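Local coordinates for protein phospho-2-dehydro-3-deoxyheptonate aldolase (Francisella tularensis, PDB 3TQK) that probably catalyses the stereospecific condensation of phosphoenolpyruvate with D-erythrose 4-phosphate to give DAHP, the first step of chorismate biosynthesis, at residues S29-I40 and F150-A158. Residues are numbered along the deposited sequence; the frame is centred on the assembly and turned at random.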
# COMPACT_ATOMS: atom_id res chain seq x y z
N SER A 29 -28.84 7.30 12.30
CA SER A 29 -27.53 7.09 11.71
C SER A 29 -27.45 7.72 10.32
O SER A 29 -26.52 8.46 10.04
CB SER A 29 -27.18 5.59 11.65
OG SER A 29 -27.04 5.04 12.95
N PHE A 30 -28.42 7.42 9.46
CA PHE A 30 -28.44 7.94 8.10
C PHE A 30 -28.34 9.47 8.09
O PHE A 30 -27.55 10.06 7.33
CB PHE A 30 -29.72 7.50 7.40
CG PHE A 30 -29.94 8.14 6.06
CD1 PHE A 30 -29.21 7.72 4.95
CD2 PHE A 30 -30.87 9.16 5.90
CE1 PHE A 30 -29.41 8.31 3.70
CE2 PHE A 30 -31.07 9.77 4.65
CZ PHE A 30 -30.34 9.34 3.55
N GLU A 31 -29.13 10.10 8.96
CA GLU A 31 -29.22 11.55 9.01
C GLU A 31 -27.98 12.19 9.61
O GLU A 31 -27.57 13.26 9.16
CB GLU A 31 -30.48 11.98 9.76
CG GLU A 31 -31.74 11.58 8.99
CD GLU A 31 -33.03 11.76 9.75
OE1 GLU A 31 -33.00 12.05 10.97
OE2 GLU A 31 -34.09 11.59 9.11
N THR A 32 -27.37 11.53 10.60
CA THR A 32 -26.11 11.99 11.15
C THR A 32 -25.00 11.96 10.09
O THR A 32 -24.22 12.91 9.99
CB THR A 32 -25.68 11.13 12.37
OG1 THR A 32 -26.67 11.24 13.39
CG2 THR A 32 -24.33 11.58 12.95
N VAL A 33 -24.94 10.89 9.31
CA VAL A 33 -23.90 10.77 8.30
C VAL A 33 -24.13 11.79 7.19
O VAL A 33 -23.21 12.51 6.81
CB VAL A 33 -23.82 9.35 7.70
CG1 VAL A 33 -22.77 9.30 6.60
CG2 VAL A 33 -23.48 8.32 8.79
N ARG A 34 -25.36 11.87 6.69
CA ARG A 34 -25.68 12.76 5.59
C ARG A 34 -25.31 14.19 5.95
O ARG A 34 -24.62 14.87 5.19
CB ARG A 34 -27.17 12.70 5.25
CG ARG A 34 -27.55 13.62 4.06
CD ARG A 34 -29.02 13.56 3.74
NE ARG A 34 -29.82 13.96 4.90
CZ ARG A 34 -31.12 13.72 5.03
NH1 ARG A 34 -31.81 13.10 4.07
NH2 ARG A 34 -31.75 14.10 6.13
N LYS A 35 -25.75 14.62 7.13
CA LYS A 35 -25.52 15.98 7.59
C LYS A 35 -24.05 16.25 7.87
O LYS A 35 -23.49 17.24 7.37
CB LYS A 35 -26.36 16.25 8.83
CG LYS A 35 -26.20 17.63 9.47
CD LYS A 35 -27.12 17.70 10.71
CE LYS A 35 -27.06 19.02 11.43
NZ LYS A 35 -28.36 19.22 12.16
N SER A 36 -23.42 15.39 8.65
CA SER A 36 -22.03 15.61 9.04
C SER A 36 -21.09 15.58 7.85
O SER A 36 -20.08 16.28 7.83
CB SER A 36 -21.60 14.59 10.10
OG SER A 36 -21.76 13.25 9.66
N ARG A 37 -21.42 14.77 6.84
CA ARG A 37 -20.61 14.71 5.62
C ARG A 37 -20.63 16.03 4.87
O ARG A 37 -19.60 16.48 4.37
CB ARG A 37 -21.07 13.59 4.68
CG ARG A 37 -20.56 12.24 5.04
CD ARG A 37 -21.04 11.22 4.05
NE ARG A 37 -20.53 9.87 4.29
CZ ARG A 37 -20.97 8.78 3.66
NH1 ARG A 37 -21.91 8.88 2.74
NH2 ARG A 37 -20.46 7.59 3.93
N LYS A 38 -21.81 16.64 4.76
CA LYS A 38 -21.92 17.95 4.13
C LYS A 38 -21.12 18.97 4.94
O LYS A 38 -20.36 19.76 4.40
CB LYS A 38 -23.37 18.41 4.01
CG LYS A 38 -24.22 17.65 2.99
CD LYS A 38 -25.62 18.27 2.92
CE LYS A 38 -26.71 17.28 2.50
NZ LYS A 38 -28.06 17.72 3.02
N GLU A 39 -21.28 18.92 6.26
CA GLU A 39 -20.56 19.80 7.15
C GLU A 39 -19.03 19.69 7.05
O GLU A 39 -18.35 20.71 7.00
CB GLU A 39 -21.03 19.60 8.59
CG GLU A 39 -22.50 20.07 8.79
CD GLU A 39 -22.94 20.07 10.26
OE1 GLU A 39 -22.12 19.71 11.14
OE2 GLU A 39 -24.12 20.45 10.52
N ILE A 40 -18.47 18.48 7.03
CA ILE A 40 -17.00 18.35 6.94
C ILE A 40 -16.49 18.73 5.55
O ILE A 40 -15.41 19.32 5.43
CB ILE A 40 -16.48 16.94 7.34
CG1 ILE A 40 -14.95 16.94 7.51
CG2 ILE A 40 -16.88 15.87 6.31
CD1 ILE A 40 -14.42 17.94 8.51
N PHE A 150 -18.98 -1.15 6.43
CA PHE A 150 -19.39 0.02 7.21
C PHE A 150 -19.16 1.42 6.60
O PHE A 150 -19.33 2.42 7.30
CB PHE A 150 -18.73 -0.03 8.60
CG PHE A 150 -17.25 -0.29 8.58
CD1 PHE A 150 -16.74 -1.49 9.04
CD2 PHE A 150 -16.36 0.65 8.10
CE1 PHE A 150 -15.37 -1.73 9.02
CE2 PHE A 150 -15.00 0.40 8.09
CZ PHE A 150 -14.52 -0.80 8.55
N ALA A 151 -18.80 1.50 5.33
CA ALA A 151 -18.41 2.80 4.74
C ALA A 151 -19.53 3.85 4.74
O ALA A 151 -19.25 5.05 4.72
CB ALA A 151 -17.88 2.61 3.31
N GLU A 152 -20.79 3.39 4.75
CA GLU A 152 -21.96 4.27 4.79
C GLU A 152 -22.26 4.80 6.21
O GLU A 152 -23.18 5.59 6.38
CB GLU A 152 -23.20 3.57 4.18
CG GLU A 152 -24.10 2.73 5.16
CD GLU A 152 -23.57 1.33 5.49
OE1 GLU A 152 -22.34 1.10 5.48
OE2 GLU A 152 -24.40 0.43 5.76
N LEU A 153 -21.50 4.35 7.21
CA LEU A 153 -21.59 4.87 8.58
C LEU A 153 -20.44 5.85 8.88
O LEU A 153 -20.37 6.42 9.97
CB LEU A 153 -21.56 3.71 9.56
CG LEU A 153 -22.78 2.80 9.55
CD1 LEU A 153 -22.46 1.46 10.21
CD2 LEU A 153 -23.97 3.47 10.21
N ILE A 154 -19.55 6.04 7.91
CA ILE A 154 -18.35 6.86 8.07
C ILE A 154 -18.55 8.23 7.40
O ILE A 154 -18.92 8.32 6.21
CB ILE A 154 -17.13 6.17 7.46
CG1 ILE A 154 -16.83 4.88 8.23
CG2 ILE A 154 -15.90 7.09 7.43
CD1 ILE A 154 -16.65 5.08 9.72
N THR A 155 -18.31 9.28 8.20
CA THR A 155 -18.38 10.67 7.76
C THR A 155 -17.07 11.13 7.13
O THR A 155 -17.07 11.84 6.13
CB THR A 155 -18.66 11.57 8.96
OG1 THR A 155 -20.00 11.35 9.40
CG2 THR A 155 -18.44 13.06 8.59
N TRP A 156 -15.96 10.72 7.73
CA TRP A 156 -14.64 11.13 7.32
C TRP A 156 -13.70 9.95 7.50
O TRP A 156 -13.75 9.29 8.53
CB TRP A 156 -14.15 12.27 8.21
CG TRP A 156 -12.76 12.72 7.93
CD1 TRP A 156 -12.39 13.73 7.10
CD2 TRP A 156 -11.56 12.21 8.50
NE1 TRP A 156 -11.04 13.87 7.11
CE2 TRP A 156 -10.50 12.95 7.97
CE3 TRP A 156 -11.28 11.18 9.41
CZ2 TRP A 156 -9.18 12.71 8.31
CZ3 TRP A 156 -9.96 10.95 9.74
CH2 TRP A 156 -8.93 11.70 9.19
N GLY A 157 -12.86 9.70 6.52
CA GLY A 157 -11.92 8.58 6.60
C GLY A 157 -10.51 8.99 6.31
O GLY A 157 -10.28 10.07 5.80
N ALA A 158 -9.56 8.10 6.60
CA ALA A 158 -8.15 8.38 6.38
C ALA A 158 -7.46 7.28 5.61
O ALA A 158 -7.80 6.10 5.76
CB ALA A 158 -7.45 8.59 7.71
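Arg-37 reaches along the loop ahead of strand 156-159 and grips one backbone oxygen side-on with two nitrogens: its NE lies 2.9 Å and its NH2 2.8 Å from Ile-154 O. The acceptor sits close to the guanidinium plane, yet the N-H...O angles of 142° and 145° show that sharing one oxygen bends both bonds. CG lies anti to the carbonyl carbon and the chain runs extended to NE, which carries the head past Thr-155 to this carbonyl. From the same helix, Val-33 CG1 covers one guanidinium face, 3.3 Å above its plane and offset toward the rim.

A second polar link joins two hydroxyls, Ser-36 OG and Thr-155 OG1, 2.6 Å apart. Ser-36 OG donates to Thr-32 O, which receives Ser-36 N from the opposite face of its carbonyl plane; a chi1 of 57° turns the hydroxyl back to this helix carbonyl.

Outward from these bonds, the packing around Ile-40 is apolar. Ile-40 CG2 meets Thr-155 CG2 at 3.9 Å, and Ile-40 CG1 lies 4.1 Å from Trp-156 CD1. Toward the other end, the Val-33 CG2 methyl packs against the backbone carbonyl of Glu-152, 3.7 Å from Glu-152 O.

Helix 27-45 thus packs against the approach to the fourth strand of the TIM barrel. Ile-40 also touches Leu-85 of strand 84-89, while Leu-153 leans on helix 116-132 and Trp-156 NE1 hydrogen-bonds to His-227 of strand 226-230.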